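Local coordinates for YfkN protein (Bacillus subtilis subsp. subtilis, PDB 3GVE) that binds a manganese ion and a magnesium ion in adjoining sites and belongs to the calcineurin-like phosphoesterase family, at residues Q222-G227 and V232-T237; G166-V171 and P201-E206; E34-D37 and A41-A44. One frame throughout, in Å; residues are numbered along the deposited sequence.

Contact 1 of 3, residues Q222-G227 and V232-T237; sequences QAQSSG and VFDLAT
Q222 meets the helix 232-237 with its backbone: its CA stands 4.1 Å above the plane of the F233 ring, offset toward the rim, while its CB points away from the helix. The opposite face of that ring carries the methyl CG2 of T237, one helical turn on, so the phenyl is held between loop and helix. F233 reaches the loop because CG lies anti to the backbone N (chi1 -178°). At A223 the chain slides past the same ring, its N 3.5 Å from F233 CE2, and the methyl CB adds a looser apolar touch. Then comes the polar centre. The amide N of Q224 donates to D234 OD1 at 3.0 Å in a nearly straight bond (168°), meeting the oxygen on its syn side and 19° out of the carboxylate plane; a weak second branch goes to OD2. D234 OD2 also lies 2.8 Å from each of two waters; one bonds S225 O as well, and the other sits between OD2 and Q222 O. The buried carboxylate thus gathers the backbone of Q224 directly and that of S225 through a water. K238, just past the segment, is hydrogen-bonded to Q224 O. D234 also touches V193 of helix 192-205, L235 packs on I192 and A196 of that helix, and V232, F233 and A236 lie on I272 of strand 271-272, with strand 244-247 beside V232 and A236.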
# COMPACT_ATOMS: atom_id res chain seq x y z
N GLN A 222 3.63 -21.65 14.52
CA GLN A 222 3.85 -23.09 14.58
C GLN A 222 4.53 -23.60 13.30
O GLN A 222 4.59 -22.89 12.29
CB GLN A 222 2.52 -23.81 14.80
CG GLN A 222 1.91 -23.57 16.19
CD GLN A 222 0.91 -22.43 16.20
OE1 GLN A 222 0.48 -21.98 15.16
NE2 GLN A 222 0.56 -21.95 17.39
N ALA A 223 5.02 -24.85 13.36
CA ALA A 223 5.74 -25.42 12.23
C ALA A 223 4.91 -25.49 10.97
O ALA A 223 3.70 -25.65 10.99
CB ALA A 223 6.28 -26.81 12.59
N GLN A 224 5.61 -25.35 9.87
CA GLN A 224 5.04 -25.55 8.55
C GLN A 224 5.98 -26.50 7.80
O GLN A 224 7.03 -26.86 8.27
CB GLN A 224 4.92 -24.22 7.81
CG GLN A 224 3.84 -23.29 8.34
CD GLN A 224 3.91 -21.94 7.65
OE1 GLN A 224 4.69 -21.09 8.02
NE2 GLN A 224 3.13 -21.77 6.63
N SER A 225 5.57 -26.90 6.61
CA SER A 225 6.35 -27.80 5.78
C SER A 225 7.02 -27.06 4.64
O SER A 225 6.98 -25.86 4.54
CB SER A 225 5.46 -28.91 5.25
OG SER A 225 5.17 -29.81 6.29
N SER A 226 7.67 -27.81 3.77
CA SER A 226 8.46 -27.18 2.71
C SER A 226 7.59 -26.33 1.76
O SER A 226 6.45 -26.67 1.51
CB SER A 226 9.22 -28.24 1.91
OG SER A 226 8.35 -29.23 1.43
N GLY A 227 8.15 -25.24 1.26
CA GLY A 227 7.46 -24.39 0.31
C GLY A 227 6.71 -23.24 0.96
O GLY A 227 6.08 -22.44 0.28
N VAL A 232 10.14 -18.22 8.90
CA VAL A 232 11.11 -17.92 9.96
C VAL A 232 11.08 -18.91 11.14
O VAL A 232 12.11 -19.29 11.65
CB VAL A 232 10.96 -16.47 10.47
CG1 VAL A 232 11.79 -16.29 11.76
CG2 VAL A 232 11.44 -15.49 9.39
N PHE A 233 9.90 -19.32 11.57
CA PHE A 233 9.81 -20.28 12.67
C PHE A 233 10.56 -21.56 12.32
O PHE A 233 11.25 -22.12 13.12
CB PHE A 233 8.35 -20.58 13.01
CG PHE A 233 8.18 -21.52 14.17
CD1 PHE A 233 8.09 -21.05 15.47
CD2 PHE A 233 8.09 -22.88 13.95
CE1 PHE A 233 7.92 -21.95 16.54
CE2 PHE A 233 7.91 -23.77 15.01
CZ PHE A 233 7.82 -23.30 16.30
N ASP A 234 10.38 -22.01 11.08
CA ASP A 234 11.05 -23.22 10.60
C ASP A 234 12.56 -23.05 10.42
O ASP A 234 13.32 -23.95 10.73
CB ASP A 234 10.36 -23.72 9.33
CG ASP A 234 8.87 -23.94 9.55
OD1 ASP A 234 8.51 -24.65 10.50
OD2 ASP A 234 8.09 -23.36 8.82
N LEU A 235 12.99 -21.89 9.93
CA LEU A 235 14.41 -21.58 9.91
C LEU A 235 15.01 -21.67 11.31
O LEU A 235 16.06 -22.26 11.51
CB LEU A 235 14.63 -20.17 9.38
CG LEU A 235 14.78 -20.05 7.88
CD1 LEU A 235 14.88 -18.55 7.54
CD2 LEU A 235 16.03 -20.80 7.35
N ALA A 236 14.32 -21.09 12.28
CA ALA A 236 14.86 -21.05 13.64
C ALA A 236 14.90 -22.42 14.30
O ALA A 236 15.75 -22.67 15.13
CB ALA A 236 14.05 -20.07 14.50
N THR A 237 13.96 -23.30 13.95
CA THR A 237 13.82 -24.58 14.63
C THR A 237 14.43 -25.78 13.89
O THR A 237 14.83 -26.74 14.53
CB THR A 237 12.34 -24.89 14.95
OG1 THR A 237 11.57 -24.76 13.75
CG2 THR A 237 11.79 -23.94 16.04
O HOH W 1 6.34 -21.81 10.34
O HOH W 2 8.74 -24.14 6.16

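Contact 2 of 3, residues G166-V171 and P201-E206; sequences GYIGFV and PKMKAE
M203, a selenomethionine, lays its selenium against the side of I168, with SE 3.9 Å from I168 CB and nearly as close to CD1 at the tip of the longer branch. The two side chains pass each other at a slant. I168 has CG1 anti to the backbone N (chi1 -175°), which brings that branch up beside the selenium. Beyond SE the M203 chain bends, chi3 being 73°, and the bend drops the terminal methyl onto the backbone of the strand: CE sits 3.7 Å from G166 CA and 3.8 Å from Y167 N. G166 has no side chain, and the methyl rests directly on its CA, in the place where a side chain would stand. This is helix-on-sheet packing of the kind found in layered alpha/beta folds, and the metallophosphoesterase domain is one of them. Strand 160-170 leads by way of helix 192-205 to strand 210-215, its parallel neighbour in the sheet, which makes a beta-alpha-beta crossover. The short axes of strand and helix run almost antiparallel, at 165°, and come within 10.1 Å of each other. Y167 points to the other side of the sheet, where it meets V147 and N149 of strand 146-154. On the helix side M203 also touches Y146 and I211, residues of the two strands that border 160-170, and I168 also reaches T199, one turn earlier on the same helix.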
# COMPACT_ATOMS: atom_id res chain seq x y z
N GLY A 166 29.30 -14.24 8.18
CA GLY A 166 28.66 -14.68 6.96
C GLY A 166 27.25 -14.14 6.79
O GLY A 166 26.53 -14.01 7.81
N TYR A 167 26.84 -13.84 5.59
CA TYR A 167 25.48 -13.44 5.32
C TYR A 167 24.91 -14.42 4.31
O TYR A 167 25.55 -14.73 3.32
CB TYR A 167 25.43 -12.04 4.73
CG TYR A 167 26.11 -10.97 5.58
CD1 TYR A 167 25.42 -10.26 6.55
CD2 TYR A 167 27.45 -10.67 5.38
CE1 TYR A 167 26.06 -9.29 7.30
CE2 TYR A 167 28.09 -9.70 6.12
CZ TYR A 167 27.39 -9.01 7.07
OH TYR A 167 28.04 -8.03 7.80
N ILE A 168 23.69 -14.86 4.57
CA ILE A 168 22.94 -15.70 3.65
C ILE A 168 21.54 -15.11 3.52
O ILE A 168 21.02 -14.57 4.48
CB ILE A 168 22.88 -17.18 4.15
CG1 ILE A 168 22.19 -18.09 3.12
CG2 ILE A 168 22.20 -17.28 5.53
CD1 ILE A 168 22.34 -19.60 3.42
N GLY A 169 20.95 -15.21 2.35
CA GLY A 169 19.63 -14.63 2.13
C GLY A 169 18.65 -15.59 1.48
O GLY A 169 19.05 -16.48 0.77
N PHE A 170 17.37 -15.37 1.74
CA PHE A 170 16.26 -16.19 1.24
C PHE A 170 15.08 -15.35 0.78
O PHE A 170 14.79 -14.32 1.37
CB PHE A 170 15.76 -17.16 2.33
CG PHE A 170 16.86 -17.90 3.01
CD1 PHE A 170 17.47 -18.99 2.41
CD2 PHE A 170 17.30 -17.49 4.24
CE1 PHE A 170 18.49 -19.66 3.05
CE2 PHE A 170 18.32 -18.16 4.89
CZ PHE A 170 18.92 -19.25 4.29
N VAL A 171 14.40 -15.83 -0.25
CA VAL A 171 13.19 -15.19 -0.77
C VAL A 171 12.07 -16.24 -0.85
O VAL A 171 12.34 -17.42 -0.94
CB VAL A 171 13.47 -14.53 -2.16
CG1 VAL A 171 13.60 -15.59 -3.25
CG2 VAL A 171 12.39 -13.51 -2.53
N PRO A 201 26.39 -25.59 5.90
CA PRO A 201 27.60 -26.42 6.08
C PRO A 201 28.80 -25.89 5.29
O PRO A 201 29.92 -25.96 5.73
CB PRO A 201 27.15 -27.79 5.55
CG PRO A 201 25.72 -27.83 5.86
CD PRO A 201 25.22 -26.43 5.59
N LYS A 202 28.53 -25.36 4.12
CA LYS A 202 29.58 -24.81 3.31
C LYS A 202 30.13 -23.57 3.96
O LYS A 202 31.30 -23.34 3.94
CB LYS A 202 29.03 -24.47 1.95
CG LYS A 202 28.40 -25.63 1.31
CD LYS A 202 28.44 -25.41 -0.13
CE LYS A 202 27.12 -25.07 -0.67
NZ LYS A 202 26.73 -26.21 -1.50
N MSE A 203 29.25 -22.75 4.53
CA MSE A 203 29.67 -21.54 5.20
C MSE A 203 30.53 -21.89 6.41
O MSE A 203 31.54 -21.25 6.64
CB MSE A 203 28.47 -20.68 5.63
CG MSE A 203 27.59 -20.23 4.48
SE MSE A 203 26.00 -19.27 5.10
CE MSE A 203 26.87 -17.60 5.65
N LYS A 204 30.10 -22.89 7.18
CA LYS A 204 30.91 -23.28 8.31
C LYS A 204 32.28 -23.81 7.83
O LYS A 204 33.30 -23.47 8.41
CB LYS A 204 30.15 -24.30 9.15
CG LYS A 204 28.92 -23.72 9.86
CD LYS A 204 29.21 -22.37 10.48
CE LYS A 204 29.59 -22.47 11.94
NZ LYS A 204 29.67 -21.15 12.62
N ALA A 205 32.29 -24.58 6.76
CA ALA A 205 33.58 -25.07 6.16
C ALA A 205 34.47 -23.94 5.81
O ALA A 205 35.73 -24.06 6.02
CB ALA A 205 33.24 -25.95 4.94
N GLU A 206 33.96 -22.88 5.20
CA GLU A 206 34.75 -21.72 4.85
C GLU A 206 35.07 -20.79 6.01
O GLU A 206 35.68 -19.70 5.77
CB GLU A 206 34.11 -20.97 3.66
CG GLU A 206 33.89 -21.84 2.44
CD GLU A 206 35.21 -22.37 1.83
OE1 GLU A 206 36.28 -21.77 2.09
OE2 GLU A 206 35.13 -23.38 1.06

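Contact 3 of 3, residues E34-D37 and A41-A44; sequences ETAD and ARTA
The guanidinium of R42 has A36 over one face, with A36 CA 3.6 Å above its plane and offset toward the rim. The methyl of A36 reaches farther along the group, its CB 3.8 Å from R42 NH2, while the carbonyl of the same residue comes down on the aliphatic stem, with A36 O 3.6 Å from R42 CD. T35 O approaches the group obliquely, 3.9 Å from R42 NE. The flat group is thus packed against a piece of backbone from CA to O. R42 spans the distance because its chain is extended from CG to NE (chi2 174°, chi3 173°). Two of its nitrogens have partners: NE forms a salt bridge with D26, and NH2 donates to a water at 3.0 Å. That water also lies 2.8 Å from E34 OE1, linking two opposite charges whose nearest atoms, E34 OE1 and R42 NH2, stay 5.2 Å apart. The E34 carboxylate has its own salt bridge, to R320, so acids and bases follow one another across this surface. The loop facing the arginine is shaped partly by its own hydroxyl, for T35 OG1 accepts from D37 N at 3.1 Å (154°). D37 lies where the second subunit approaches, packing on D37 of that neighbouring subunit. Backbone bonding between T35 and D26 ties the loop to the partner of R42. The T35 bond closes an ST turn, the small motif by which strand 33-34 gives way to the loop leading into helix 40-53.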
# COMPACT_ATOMS: atom_id res chain seq x y z
N GLU A 34 5.10 15.86 1.75
CA GLU A 34 5.90 15.37 2.84
C GLU A 34 5.07 14.63 3.89
O GLU A 34 3.93 14.97 4.16
CB GLU A 34 6.55 16.59 3.47
CG GLU A 34 7.46 16.34 4.59
CD GLU A 34 8.08 17.62 5.10
OE1 GLU A 34 9.12 17.55 5.74
OE2 GLU A 34 7.54 18.71 4.82
N THR A 35 5.68 13.60 4.47
CA THR A 35 5.13 12.90 5.63
C THR A 35 6.19 12.75 6.74
O THR A 35 7.39 12.81 6.48
CB THR A 35 4.64 11.54 5.26
OG1 THR A 35 4.10 10.93 6.43
CG2 THR A 35 5.81 10.69 4.80
N ALA A 36 5.78 12.55 7.98
CA ALA A 36 6.73 12.28 9.06
C ALA A 36 6.75 10.81 9.42
O ALA A 36 7.47 10.40 10.32
CB ALA A 36 6.38 13.09 10.27
N ASP A 37 5.94 10.05 8.71
CA ASP A 37 5.50 8.71 9.07
C ASP A 37 6.49 7.61 8.66
O ASP A 37 6.50 6.56 9.25
CB ASP A 37 4.13 8.47 8.39
CG ASP A 37 3.45 7.17 8.79
OD1 ASP A 37 3.04 6.39 7.89
OD2 ASP A 37 3.26 6.94 10.00
N ALA A 41 15.23 8.29 4.87
CA ALA A 41 15.82 9.53 5.37
C ALA A 41 15.61 9.70 6.88
O ALA A 41 16.45 10.28 7.53
CB ALA A 41 15.26 10.73 4.61
N ARG A 42 14.51 9.19 7.42
CA ARG A 42 14.28 9.18 8.86
C ARG A 42 14.92 7.98 9.55
O ARG A 42 15.54 8.13 10.56
CB ARG A 42 12.78 9.29 9.18
CG ARG A 42 12.27 10.70 8.93
CD ARG A 42 10.77 10.86 9.08
NE ARG A 42 10.40 12.27 8.98
CZ ARG A 42 10.29 13.10 10.01
NH1 ARG A 42 10.46 12.68 11.26
NH2 ARG A 42 9.96 14.36 9.79
N THR A 43 14.79 6.80 8.96
CA THR A 43 15.38 5.60 9.58
C THR A 43 16.89 5.75 9.76
O THR A 43 17.44 5.26 10.73
CB THR A 43 15.11 4.33 8.74
OG1 THR A 43 13.88 4.48 8.03
CG2 THR A 43 15.06 3.08 9.62
N ALA A 44 17.53 6.43 8.82
CA ALA A 44 18.96 6.63 8.85
C ALA A 44 19.42 7.42 10.08
O ALA A 44 20.55 7.33 10.46
CB ALA A 44 19.43 7.30 7.55
O HOH W 3 8.48 15.35 7.39

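In the fold
Contact 2 is the core member of the three and is packing without a polar bond between its segments, a helix laid on its sheet, whereas contacts 1 and 3 lie at the surface and join a loop to the helix that follows it. Those two differ in what does the holding: a buried carboxylate gathers backbone amide and water in contact 1, and a guanidinium lies flat on a peptide in contact 3, its charge met by an acid from another loop. Contacts 1 and 2 share a neighbourhood, for L235 touches F170 and helix 192-205 serves both. Contact 3 lies across the chain's centre from them, its centre 33 to 34 Å from theirs.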